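PDB 2YQU: 2-oxoglutarate dehydrogenase E3 component, which probably oxidises the dihydrolipoyl groups of 2-oxo acid dehydrogenase complexes back to lipoyl groups, using bound FAD and passing the electrons to NAD+. Local coordinates for residues V27-K32 with N102-H107; K34-T39 with G94-F99; Q108-F113 with V121-E126. One frame throughout, in Å; residues are numbered along the deposited sequence.

Contact 1 of 3, residues V27-K32 with N102-H107; sequences VGVVEK and NGIARH. With FAD (flavin-adenine dinucleotide), chain D.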
# COMPACT_ATOMS: atom_id res chain seq x y z
N VAL A 27 -4.90 -34.00 -12.08
CA VAL A 27 -5.81 -32.94 -12.49
C VAL A 27 -5.77 -32.72 -14.00
O VAL A 27 -4.70 -32.69 -14.60
CB VAL A 27 -5.46 -31.61 -11.81
CG1 VAL A 27 -6.47 -30.54 -12.18
CG2 VAL A 27 -5.36 -31.78 -10.31
N GLY A 28 -6.95 -32.58 -14.58
CA GLY A 28 -7.12 -32.11 -15.94
C GLY A 28 -7.97 -30.85 -15.96
O GLY A 28 -8.82 -30.65 -15.09
N VAL A 29 -7.73 -30.02 -16.96
CA VAL A 29 -8.42 -28.74 -17.11
C VAL A 29 -8.89 -28.60 -18.56
O VAL A 29 -8.09 -28.78 -19.49
CB VAL A 29 -7.49 -27.56 -16.75
CG1 VAL A 29 -8.22 -26.21 -16.89
CG2 VAL A 29 -6.96 -27.70 -15.33
N VAL A 30 -10.17 -28.31 -18.76
CA VAL A 30 -10.71 -27.99 -20.07
C VAL A 30 -10.97 -26.49 -20.16
O VAL A 30 -11.63 -25.92 -19.29
CB VAL A 30 -12.03 -28.76 -20.36
CG1 VAL A 30 -12.35 -28.71 -21.85
CG2 VAL A 30 -11.94 -30.20 -19.87
N GLU A 31 -10.45 -25.86 -21.20
CA GLU A 31 -10.67 -24.44 -21.44
C GLU A 31 -10.85 -24.23 -22.94
O GLU A 31 -10.04 -24.70 -23.74
CB GLU A 31 -9.48 -23.64 -20.91
CG GLU A 31 -9.39 -22.19 -21.37
CD GLU A 31 -10.56 -21.34 -20.94
OE1 GLU A 31 -11.33 -20.89 -21.82
OE2 GLU A 31 -10.72 -21.09 -19.73
N LYS A 32 -11.92 -23.53 -23.31
CA LYS A 32 -12.28 -23.36 -24.72
C LYS A 32 -11.46 -22.28 -25.43
O LYS A 32 -11.23 -22.38 -26.63
CB LYS A 32 -13.79 -23.10 -24.89
CG LYS A 32 -14.32 -21.83 -24.23
CD LYS A 32 -15.80 -21.63 -24.52
CE LYS A 32 -16.35 -20.41 -23.82
NZ LYS A 32 -16.12 -19.18 -24.62
N ASN A 102 3.32 -28.13 -12.42
CA ASN A 102 2.49 -28.88 -11.47
C ASN A 102 1.88 -30.15 -12.06
O ASN A 102 1.13 -30.85 -11.37
CB ASN A 102 1.38 -27.97 -10.92
CG ASN A 102 1.90 -27.00 -9.87
OD1 ASN A 102 2.12 -27.39 -8.72
ND2 ASN A 102 2.11 -25.74 -10.26
N GLY A 103 2.19 -30.45 -13.32
CA GLY A 103 1.76 -31.68 -13.96
C GLY A 103 0.28 -31.74 -14.27
O GLY A 103 -0.34 -32.81 -14.26
N ILE A 104 -0.30 -30.58 -14.56
CA ILE A 104 -1.71 -30.45 -14.86
C ILE A 104 -1.91 -30.61 -16.37
O ILE A 104 -1.27 -29.92 -17.17
CB ILE A 104 -2.21 -29.07 -14.37
CG1 ILE A 104 -2.20 -29.04 -12.84
CG2 ILE A 104 -3.61 -28.77 -14.91
CD1 ILE A 104 -2.16 -27.65 -12.27
N ALA A 105 -2.78 -31.55 -16.73
CA ALA A 105 -3.12 -31.79 -18.13
C ALA A 105 -4.13 -30.75 -18.58
O ALA A 105 -5.03 -30.38 -17.84
CB ALA A 105 -3.69 -33.17 -18.29
N ARG A 106 -3.97 -30.28 -19.81
CA ARG A 106 -4.84 -29.26 -20.36
C ARG A 106 -5.47 -29.74 -21.66
O ARG A 106 -4.80 -30.32 -22.51
CB ARG A 106 -4.06 -27.96 -20.59
CG ARG A 106 -4.93 -26.78 -20.99
CD ARG A 106 -4.95 -26.54 -22.47
NE ARG A 106 -6.10 -25.74 -22.90
CZ ARG A 106 -6.04 -24.50 -23.37
NH1 ARG A 106 -4.89 -23.85 -23.46
NH2 ARG A 106 -7.15 -23.90 -23.74
N HIS A 107 -6.77 -29.50 -21.80
CA HIS A 107 -7.54 -29.81 -23.00
C HIS A 107 -8.13 -28.52 -23.54
O HIS A 107 -8.65 -27.71 -22.78
CB HIS A 107 -8.67 -30.78 -22.68
CG HIS A 107 -8.23 -32.03 -22.00
ND1 HIS A 107 -8.13 -33.24 -22.67
CD2 HIS A 107 -7.84 -32.27 -20.73
CE1 HIS A 107 -7.70 -34.17 -21.82
NE2 HIS A 107 -7.52 -33.60 -20.64
PA FAD D . -13.40 -16.60 -15.65
O1A FAD D . -14.40 -15.90 -16.50
O2A FAD D . -12.17 -15.74 -15.33
O5B FAD D . -12.99 -17.97 -16.35
C5B FAD D . -13.98 -18.79 -16.92
C4B FAD D . -13.34 -19.53 -18.08
O4B FAD D . -14.16 -20.63 -18.40
C3B FAD D . -13.22 -18.68 -19.34
O3B FAD D . -11.87 -18.60 -19.75
C2B FAD D . -14.07 -19.40 -20.37
O2B FAD D . -13.47 -19.38 -21.65
C1B FAD D . -14.14 -20.81 -19.80
N9A FAD D . -15.34 -21.60 -20.13
C8A FAD D . -16.65 -21.28 -19.92
N7A FAD D . -17.42 -22.32 -20.31
C5A FAD D . -16.60 -23.31 -20.76
C6A FAD D . -16.84 -24.58 -21.27
N6A FAD D . -18.05 -25.13 -21.27
N1A FAD D . -15.76 -25.34 -21.63
C2A FAD D . -14.46 -24.89 -21.51
N3A FAD D . -14.23 -23.63 -20.99
C4A FAD D . -15.29 -22.87 -20.64
N1 FAD D . -11.95 -8.81 -10.78
C2 FAD D . -11.12 -8.44 -9.75
O2 FAD D . -11.08 -9.08 -8.69
N3 FAD D . -10.32 -7.33 -9.88
C4 FAD D . -10.35 -6.58 -11.04
O4 FAD D . -9.48 -5.73 -11.17
C4X FAD D . -11.18 -6.95 -12.10
N5 FAD D . -11.21 -6.20 -13.26
C5X FAD D . -12.05 -6.60 -14.30
C6 FAD D . -12.08 -5.84 -15.48
C7 FAD D . -12.92 -6.23 -16.54
C7M FAD D . -12.85 -5.45 -17.82
C8 FAD D . -13.71 -7.36 -16.42
C8M FAD D . -14.37 -7.98 -17.62
C9 FAD D . -13.68 -8.11 -15.24
C9A FAD D . -12.86 -7.73 -14.18
N10 FAD D . -12.83 -8.47 -12.99
C10 FAD D . -11.99 -8.07 -11.96
C1' FAD D . -13.76 -9.63 -12.73
C2' FAD D . -12.99 -10.93 -12.99
O2' FAD D . -12.51 -10.97 -14.33
C3' FAD D . -13.82 -12.16 -12.66
O3' FAD D . -14.36 -12.05 -11.36
C4' FAD D . -12.96 -13.42 -12.71
O4' FAD D . -12.38 -13.58 -13.99
C5' FAD D . -13.78 -14.66 -12.32
O5' FAD D . -13.00 -15.82 -12.45
P FAD D . -13.69 -17.23 -12.82
O1P FAD D . -12.65 -18.30 -12.78
O2P FAD D . -14.94 -17.47 -11.99
O3P FAD D . -14.21 -17.09 -14.34
O HOH W 1 -2.86 -34.76 -14.93
O HOH W 2 -2.09 -33.11 -11.63
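The carbonyl oxygen of H107 is gripped twice: E31 N reaches H107 O at 3.0 Å, nearly straight at 166°, and R106 NE adds a weak bond from the same strand. The E31 amide closes a parallel ladder that starts where A105 N meets V27 O at 3.1 Å and includes H107 N to V29 O at 2.8 Å. The bridges G28–A105, V29–R106 and V30–H107 fix the register, and the strand axes diverge by 23°.

R106 adds a side-chain clasp. Its chain bends at chi2 (-98°), and NH2 meets E31 O at 3.0 Å. The oxygen lies in the guanidinium plane, yet the donor stands above the carbonyl plane of E31. The same NH2 also serves E33 O, while NH1 takes K34 O. Beside the ladder, V29 CG2 touches I104 CG2 at 3.5 Å.

The E31 carboxylate leads away from R106, to the cofactor, accepting the FAD ribose hydroxyls O2B on OE1 (2.6 Å) and O3B on OE2 (2.7 Å), with further bonds from E33 N and A9 N.

Strand 27-31 of this Rossmann-type sheet runs between strands 105-108 and 2-7; V27 and V29 pack on A17 of helix 11-22, whereas V30 and H107 meet L128 of strand 127-130.

Contact 2 of 3, residues K34-T39 with G94-F99; sequences KALGGT and GVEFLF. With FAD (flavin-adenine dinucleotide), chain D.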
# COMPACT_ATOMS: atom_id res chain seq x y z
N LYS A 34 -7.95 -20.18 -26.32
CA LYS A 34 -6.57 -20.64 -26.53
C LYS A 34 -5.66 -20.38 -25.33
O LYS A 34 -4.92 -21.26 -24.92
CB LYS A 34 -5.99 -19.98 -27.79
CG LYS A 34 -4.50 -20.21 -28.00
CD LYS A 34 -4.11 -19.88 -29.44
CE LYS A 34 -2.62 -19.66 -29.60
NZ LYS A 34 -2.09 -20.37 -30.81
N ALA A 35 -5.71 -19.17 -24.78
CA ALA A 35 -4.86 -18.79 -23.66
C ALA A 35 -5.56 -19.08 -22.33
O ALA A 35 -6.79 -18.99 -22.23
CB ALA A 35 -4.49 -17.32 -23.73
N LEU A 36 -4.77 -19.43 -21.33
CA LEU A 36 -5.27 -19.69 -19.99
C LEU A 36 -5.38 -18.37 -19.24
O LEU A 36 -4.86 -17.36 -19.69
CB LEU A 36 -4.32 -20.63 -19.25
CG LEU A 36 -4.06 -21.97 -19.95
CD1 LEU A 36 -2.98 -22.78 -19.22
CD2 LEU A 36 -5.35 -22.77 -20.05
N GLY A 37 -6.06 -18.39 -18.10
CA GLY A 37 -6.14 -17.24 -17.21
C GLY A 37 -7.52 -16.62 -17.12
O GLY A 37 -7.76 -15.73 -16.30
N GLY A 38 -8.44 -17.07 -17.98
CA GLY A 38 -9.82 -16.66 -17.94
C GLY A 38 -10.10 -15.23 -18.35
O GLY A 38 -9.29 -14.56 -18.99
N THR A 39 -11.30 -14.78 -18.00
CA THR A 39 -11.72 -13.41 -18.25
C THR A 39 -10.73 -12.43 -17.63
O THR A 39 -10.34 -11.44 -18.25
CB THR A 39 -13.13 -13.16 -17.65
OG1 THR A 39 -14.11 -13.97 -18.33
CG2 THR A 39 -13.59 -11.73 -17.89
N GLY A 94 2.69 -17.34 -17.83
CA GLY A 94 2.98 -17.74 -16.47
C GLY A 94 2.07 -18.86 -16.00
O GLY A 94 2.53 -19.77 -15.32
N VAL A 95 0.80 -18.80 -16.37
CA VAL A 95 -0.14 -19.85 -16.02
C VAL A 95 0.23 -21.14 -16.74
O VAL A 95 0.18 -22.22 -16.15
CB VAL A 95 -1.60 -19.47 -16.33
CG1 VAL A 95 -2.53 -20.56 -15.85
CG2 VAL A 95 -1.96 -18.15 -15.64
N GLU A 96 0.61 -21.03 -18.01
CA GLU A 96 1.09 -22.18 -18.79
C GLU A 96 2.28 -22.83 -18.09
O GLU A 96 2.32 -24.05 -17.94
CB GLU A 96 1.51 -21.75 -20.20
CG GLU A 96 0.37 -21.29 -21.09
CD GLU A 96 -0.32 -22.43 -21.83
OE1 GLU A 96 -0.03 -23.61 -21.52
OE2 GLU A 96 -1.15 -22.14 -22.72
N PHE A 97 3.22 -22.00 -17.65
CA PHE A 97 4.42 -22.47 -16.95
C PHE A 97 4.01 -23.26 -15.71
O PHE A 97 4.51 -24.36 -15.49
CB PHE A 97 5.30 -21.27 -16.56
CG PHE A 97 6.62 -21.64 -15.92
CD1 PHE A 97 7.79 -21.66 -16.65
CD2 PHE A 97 6.68 -21.96 -14.56
CE1 PHE A 97 9.00 -22.01 -16.06
CE2 PHE A 97 7.89 -22.31 -13.96
CZ PHE A 97 9.05 -22.33 -14.71
N LEU A 98 3.09 -22.71 -14.93
CA LEU A 98 2.69 -23.31 -13.67
C LEU A 98 1.90 -24.60 -13.86
O LEU A 98 1.98 -25.50 -13.01
CB LEU A 98 1.87 -22.32 -12.84
CG LEU A 98 2.65 -21.11 -12.31
CD1 LEU A 98 1.69 -20.03 -11.90
CD2 LEU A 98 3.55 -21.52 -11.16
N PHE A 99 1.12 -24.69 -14.93
CA PHE A 99 0.40 -25.93 -15.26
C PHE A 99 1.42 -27.02 -15.58
O PHE A 99 1.30 -28.13 -15.09
CB PHE A 99 -0.54 -25.73 -16.45
CG PHE A 99 -1.95 -25.36 -16.07
CD1 PHE A 99 -3.00 -25.63 -16.95
CD2 PHE A 99 -2.24 -24.72 -14.87
CE1 PHE A 99 -4.30 -25.29 -16.63
CE2 PHE A 99 -3.55 -24.38 -14.54
CZ PHE A 99 -4.58 -24.66 -15.41
PA FAD D . -13.40 -16.60 -15.65
O1A FAD D . -14.40 -15.90 -16.50
O2A FAD D . -12.17 -15.74 -15.33
O5B FAD D . -12.99 -17.97 -16.35
C5B FAD D . -13.98 -18.79 -16.92
C4B FAD D . -13.34 -19.53 -18.08
O4B FAD D . -14.16 -20.63 -18.40
C3B FAD D . -13.22 -18.68 -19.34
O3B FAD D . -11.87 -18.60 -19.75
C2B FAD D . -14.07 -19.40 -20.37
O2B FAD D . -13.47 -19.38 -21.65
C1B FAD D . -14.14 -20.81 -19.80
N9A FAD D . -15.34 -21.60 -20.13
C8A FAD D . -16.65 -21.28 -19.92
N7A FAD D . -17.42 -22.32 -20.31
C5A FAD D . -16.60 -23.31 -20.76
C6A FAD D . -16.84 -24.58 -21.27
N6A FAD D . -18.05 -25.13 -21.27
N1A FAD D . -15.76 -25.34 -21.63
C2A FAD D . -14.46 -24.89 -21.51
N3A FAD D . -14.23 -23.63 -20.99
C4A FAD D . -15.29 -22.87 -20.64
N1 FAD D . -11.95 -8.81 -10.78
C2 FAD D . -11.12 -8.44 -9.75
O2 FAD D . -11.08 -9.08 -8.69
N3 FAD D . -10.32 -7.33 -9.88
C4 FAD D . -10.35 -6.58 -11.04
O4 FAD D . -9.48 -5.73 -11.17
C4X FAD D . -11.18 -6.95 -12.10
N5 FAD D . -11.21 -6.20 -13.26
C5X FAD D . -12.05 -6.60 -14.30
C6 FAD D . -12.08 -5.84 -15.48
C7 FAD D . -12.92 -6.23 -16.54
C7M FAD D . -12.85 -5.45 -17.82
C8 FAD D . -13.71 -7.36 -16.42
C8M FAD D . -14.37 -7.98 -17.62
C9 FAD D . -13.68 -8.11 -15.24
C9A FAD D . -12.86 -7.73 -14.18
N10 FAD D . -12.83 -8.47 -12.99
C10 FAD D . -11.99 -8.07 -11.96
C1' FAD D . -13.76 -9.63 -12.73
C2' FAD D . -12.99 -10.93 -12.99
O2' FAD D . -12.51 -10.97 -14.33
C3' FAD D . -13.82 -12.16 -12.66
O3' FAD D . -14.36 -12.05 -11.36
C4' FAD D . -12.96 -13.42 -12.71
O4' FAD D . -12.38 -13.58 -13.99
C5' FAD D . -13.78 -14.66 -12.32
O5' FAD D . -13.00 -15.82 -12.45
P FAD D . -13.69 -17.23 -12.82
O1P FAD D . -12.65 -18.30 -12.78
O2P FAD D . -14.94 -17.47 -11.99
O3P FAD D . -14.21 -17.09 -14.34
O HOH W 3 -2.01 -19.58 -21.95
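L36 and V95 make the nearest backbone approach, their CA atoms 6.5 Å apart, as the irregular chain of 34-37 passes one flank of helix 94-99 without strand-like pairing. The side chain of L36 bridges that gap. Its CB lies 3.8 Å from V95 CG1, and the branch then extends over the next turn of the helix: with CG anti to the carbonyl carbon and chi2 near 173°, CD1 is carried out to F99, where it stands 3.6 Å from CD1 of the ring in an oblique approach. The same methyl also lies 3.7 Å from CD of E96, whose side chain lies across that of L36, roughly square to it. One leucine therefore touches V95, E96 and, a turn further on, F99, and this explains why it accounts for most of the surface buried by 34-39.

E96 bends at chi2 (-86°), which folds its carboxylate back over the leucine. The polar connection is indirect. Water 3 accepts from L36 N at 2.8 Å and donates to E96 OE2, also at 2.8 Å, so the backbone amide is satisfied through a solvent molecule.

Beyond L36 the chain takes positive phi values at G37 and G38 and swings to the FAD pyrophosphate. There T39 OG1 donates to FAD O1A at 2.7 Å, and T39 N makes a weak bond to FAD O2A. G37 shares a backbone bond with A9, and helix 11-22 adds Y14 against V95 and F99.

The chemistry is thus divided: L36 CB and CD1 pack on the V95 methyl, the F99 ring and the E96 carboxylate carbon, and between the segments the polar link runs through one water, while T39, which immediately precedes the disulfide cysteine C40, bonds the phosphate directly.

Contact 3 of 3, residues Q108-F113 with V121-E126; sequences QGTARF and VEETGE. With FAD (flavin-adenine dinucleotide), chain D.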
# COMPACT_ATOMS: atom_id res chain seq x y z
N GLN A 108 -8.08 -28.33 -24.86
CA GLN A 108 -8.64 -27.14 -25.48
C GLN A 108 -9.94 -27.49 -26.20
O GLN A 108 -9.97 -28.32 -27.11
CB GLN A 108 -7.67 -26.51 -26.46
CG GLN A 108 -8.19 -25.21 -27.07
CD GLN A 108 -7.15 -24.45 -27.87
OE1 GLN A 108 -7.50 -23.62 -28.70
NE2 GLN A 108 -5.88 -24.73 -27.62
N GLY A 109 -11.02 -26.83 -25.78
CA GLY A 109 -12.35 -27.11 -26.28
C GLY A 109 -13.43 -26.73 -25.28
O GLY A 109 -13.15 -26.32 -24.15
N THR A 110 -14.68 -26.86 -25.73
CA THR A 110 -15.84 -26.59 -24.90
C THR A 110 -16.24 -27.87 -24.21
O THR A 110 -16.62 -28.85 -24.86
CB THR A 110 -17.01 -26.07 -25.78
OG1 THR A 110 -16.69 -24.76 -26.28
CG2 THR A 110 -18.28 -25.88 -24.97
N ALA A 111 -16.13 -27.88 -22.88
CA ALA A 111 -16.58 -29.01 -22.07
C ALA A 111 -18.09 -29.03 -21.97
O ALA A 111 -18.71 -28.00 -21.70
CB ALA A 111 -15.97 -28.94 -20.68
N ARG A 112 -18.67 -30.21 -22.15
CA ARG A 112 -20.11 -30.43 -22.05
C ARG A 112 -20.37 -31.73 -21.30
O ARG A 112 -19.83 -32.77 -21.66
CB ARG A 112 -20.71 -30.52 -23.46
CG ARG A 112 -22.22 -30.55 -23.51
CD ARG A 112 -22.76 -30.77 -24.92
NE ARG A 112 -22.88 -32.20 -25.20
CZ ARG A 112 -23.32 -32.70 -26.34
NH1 ARG A 112 -23.70 -31.91 -27.34
NH2 ARG A 112 -23.39 -34.02 -26.47
N PHE A 113 -21.20 -31.68 -20.26
CA PHE A 113 -21.53 -32.87 -19.47
C PHE A 113 -22.26 -33.93 -20.31
O PHE A 113 -23.19 -33.62 -21.05
CB PHE A 113 -22.41 -32.52 -18.27
CG PHE A 113 -21.66 -31.89 -17.11
CD1 PHE A 113 -21.75 -30.53 -16.88
CD2 PHE A 113 -20.89 -32.67 -16.26
CE1 PHE A 113 -21.06 -29.96 -15.81
CE2 PHE A 113 -20.21 -32.11 -15.20
CZ PHE A 113 -20.30 -30.75 -14.97
N VAL A 121 -15.14 -33.06 -24.49
CA VAL A 121 -14.49 -31.92 -25.12
C VAL A 121 -14.94 -31.97 -26.57
O VAL A 121 -14.52 -32.84 -27.33
CB VAL A 121 -12.95 -32.01 -25.05
CG1 VAL A 121 -12.31 -30.75 -25.64
CG2 VAL A 121 -12.49 -32.24 -23.62
N GLU A 122 -15.82 -31.04 -26.94
CA GLU A 122 -16.51 -31.11 -28.23
C GLU A 122 -15.57 -31.02 -29.43
O GLU A 122 -15.80 -31.67 -30.45
CB GLU A 122 -17.57 -30.01 -28.31
CG GLU A 122 -18.69 -30.19 -27.31
CD GLU A 122 -19.99 -29.55 -27.76
OE1 GLU A 122 -21.01 -30.27 -27.85
OE2 GLU A 122 -19.97 -28.34 -28.04
N GLU A 123 -14.49 -30.25 -29.31
CA GLU A 123 -13.59 -30.01 -30.44
C GLU A 123 -12.67 -31.21 -30.70
O GLU A 123 -12.47 -31.59 -31.86
CB GLU A 123 -12.77 -28.73 -30.23
CG GLU A 123 -13.53 -27.46 -30.58
CD GLU A 123 -14.67 -27.15 -29.62
OE1 GLU A 123 -15.60 -26.42 -30.00
OE2 GLU A 123 -14.64 -27.64 -28.47
N THR A 124 -12.12 -31.81 -29.64
CA THR A 124 -11.23 -32.97 -29.77
C THR A 124 -11.99 -34.30 -29.79
O THR A 124 -11.42 -35.35 -30.12
CB THR A 124 -10.14 -33.00 -28.65
OG1 THR A 124 -10.73 -33.21 -27.36
CG2 THR A 124 -9.43 -31.66 -28.52
N GLY A 125 -13.28 -34.26 -29.47
CA GLY A 125 -14.09 -35.46 -29.31
C GLY A 125 -13.76 -36.32 -28.09
O GLY A 125 -14.35 -37.38 -27.92
N GLU A 126 -12.84 -35.87 -27.25
CA GLU A 126 -12.41 -36.64 -26.08
C GLU A 126 -13.53 -36.75 -25.07
O GLU A 126 -14.24 -35.77 -24.81
CB GLU A 126 -11.23 -35.98 -25.38
CG GLU A 126 -9.90 -36.10 -26.07
CD GLU A 126 -8.83 -35.33 -25.32
OE1 GLU A 126 -7.95 -35.97 -24.70
OE2 GLU A 126 -8.89 -34.08 -25.34
PA FAD D . -13.40 -16.60 -15.65
O1A FAD D . -14.40 -15.90 -16.50
O2A FAD D . -12.17 -15.74 -15.33
O5B FAD D . -12.99 -17.97 -16.35
C5B FAD D . -13.98 -18.79 -16.92
C4B FAD D . -13.34 -19.53 -18.08
O4B FAD D . -14.16 -20.63 -18.40
C3B FAD D . -13.22 -18.68 -19.34
O3B FAD D . -11.87 -18.60 -19.75
C2B FAD D . -14.07 -19.40 -20.37
O2B FAD D . -13.47 -19.38 -21.65
C1B FAD D . -14.14 -20.81 -19.80
N9A FAD D . -15.34 -21.60 -20.13
C8A FAD D . -16.65 -21.28 -19.92
N7A FAD D . -17.42 -22.32 -20.31
C5A FAD D . -16.60 -23.31 -20.76
C6A FAD D . -16.84 -24.58 -21.27
N6A FAD D . -18.05 -25.13 -21.27
N1A FAD D . -15.76 -25.34 -21.63
C2A FAD D . -14.46 -24.89 -21.51
N3A FAD D . -14.23 -23.63 -20.99
C4A FAD D . -15.29 -22.87 -20.64
N1 FAD D . -11.95 -8.81 -10.78
C2 FAD D . -11.12 -8.44 -9.75
O2 FAD D . -11.08 -9.08 -8.69
N3 FAD D . -10.32 -7.33 -9.88
C4 FAD D . -10.35 -6.58 -11.04
O4 FAD D . -9.48 -5.73 -11.17
C4X FAD D . -11.18 -6.95 -12.10
N5 FAD D . -11.21 -6.20 -13.26
C5X FAD D . -12.05 -6.60 -14.30
C6 FAD D . -12.08 -5.84 -15.48
C7 FAD D . -12.92 -6.23 -16.54
C7M FAD D . -12.85 -5.45 -17.82
C8 FAD D . -13.71 -7.36 -16.42
C8M FAD D . -14.37 -7.98 -17.62
C9 FAD D . -13.68 -8.11 -15.24
C9A FAD D . -12.86 -7.73 -14.18
N10 FAD D . -12.83 -8.47 -12.99
C10 FAD D . -11.99 -8.07 -11.96
C1' FAD D . -13.76 -9.63 -12.73
C2' FAD D . -12.99 -10.93 -12.99
O2' FAD D . -12.51 -10.97 -14.33
C3' FAD D . -13.82 -12.16 -12.66
O3' FAD D . -14.36 -12.05 -11.36
C4' FAD D . -12.96 -13.42 -12.71
O4' FAD D . -12.38 -13.58 -13.99
C5' FAD D . -13.78 -14.66 -12.32
O5' FAD D . -13.00 -15.82 -12.45
P FAD D . -13.69 -17.23 -12.82
O1P FAD D . -12.65 -18.30 -12.78
O2P FAD D . -14.94 -17.47 -11.99
O3P FAD D . -14.21 -17.09 -14.34
O HOH W 4 -14.94 -24.35 -28.25
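The adenine end of the FAD pocket is bordered here by a three-stranded antiparallel meander, strands 111-113, 118-121 and 127-130, which sits beside the parallel sheet of the FAD-binding domain. A111 pairs with V121 as a non-hydrogen-bonded antiparallel pair, and the turn 122-125 folds back over the chain that leads into strand 111-113.

T110 carries the polar contact through its backbone. Its N donates to E123 OE2 at 2.8 Å in a nearly straight bond (166°), meeting the oxygen on the syn side but 32° out of the carboxylate plane. A bend at chi2 (68°) curls the E123 chain over to that amide. At the carbonyl of the same residue, E122 N donates to T110 O at 3.1 Å. Water 4 extends the link, lying 2.7 Å from T110 OG1 and donating weakly to E123 OE1. One glutamate thus addresses both the amide and, through solvent, the hydroxyl of the same threonine.

V121 CG1 packs against G109 CA at 3.7 Å, and V121 also packs on V30 of the parallel sheet. G109 has a positive phi, and its CA lies close to the E123 carboxylate.

The next residue after T110, A111, meets the adenine. A111 N donates to FAD N1A at 2.9 Å and A111 O accepts from FAD N6A at 3.0 Å, a two-point reading of the adenine edge by backbone atoms alone.

Farther out, the side chains of R112 and E122 run roughly perpendicular. R112 NH1 stands 3.2 Å from E122 OE1 in a salt bridge that is an electrostatic pairing without a directed hydrogen bond, as OE1 sits away from the plane of the guanidinium.

All three contacts lie in the FAD-binding domain and touch the cofactor at successive places: contact 3 at the adenine, contact 1 at the ribose, contact 2 at the pyrophosphate. Contact 2 is nested within the chain loop closed by contact 1, their centres about 10 Å apart; V29 CG2 packs on F99 CE1 at 3.8 Å, and I104 N probably bonds F99 O at 3.0 Å. Contacts 1 and 3 follow in series, centres about 12 Å apart, joined by H107 ND1 with E126 OE2 at 2.9 Å and by E31 O with G109 N at 3.1 Å. Contacts 2 and 3, about 18 Å between centres, touch where K34 CA packs on Q108 OE1, 3.8 Å apart.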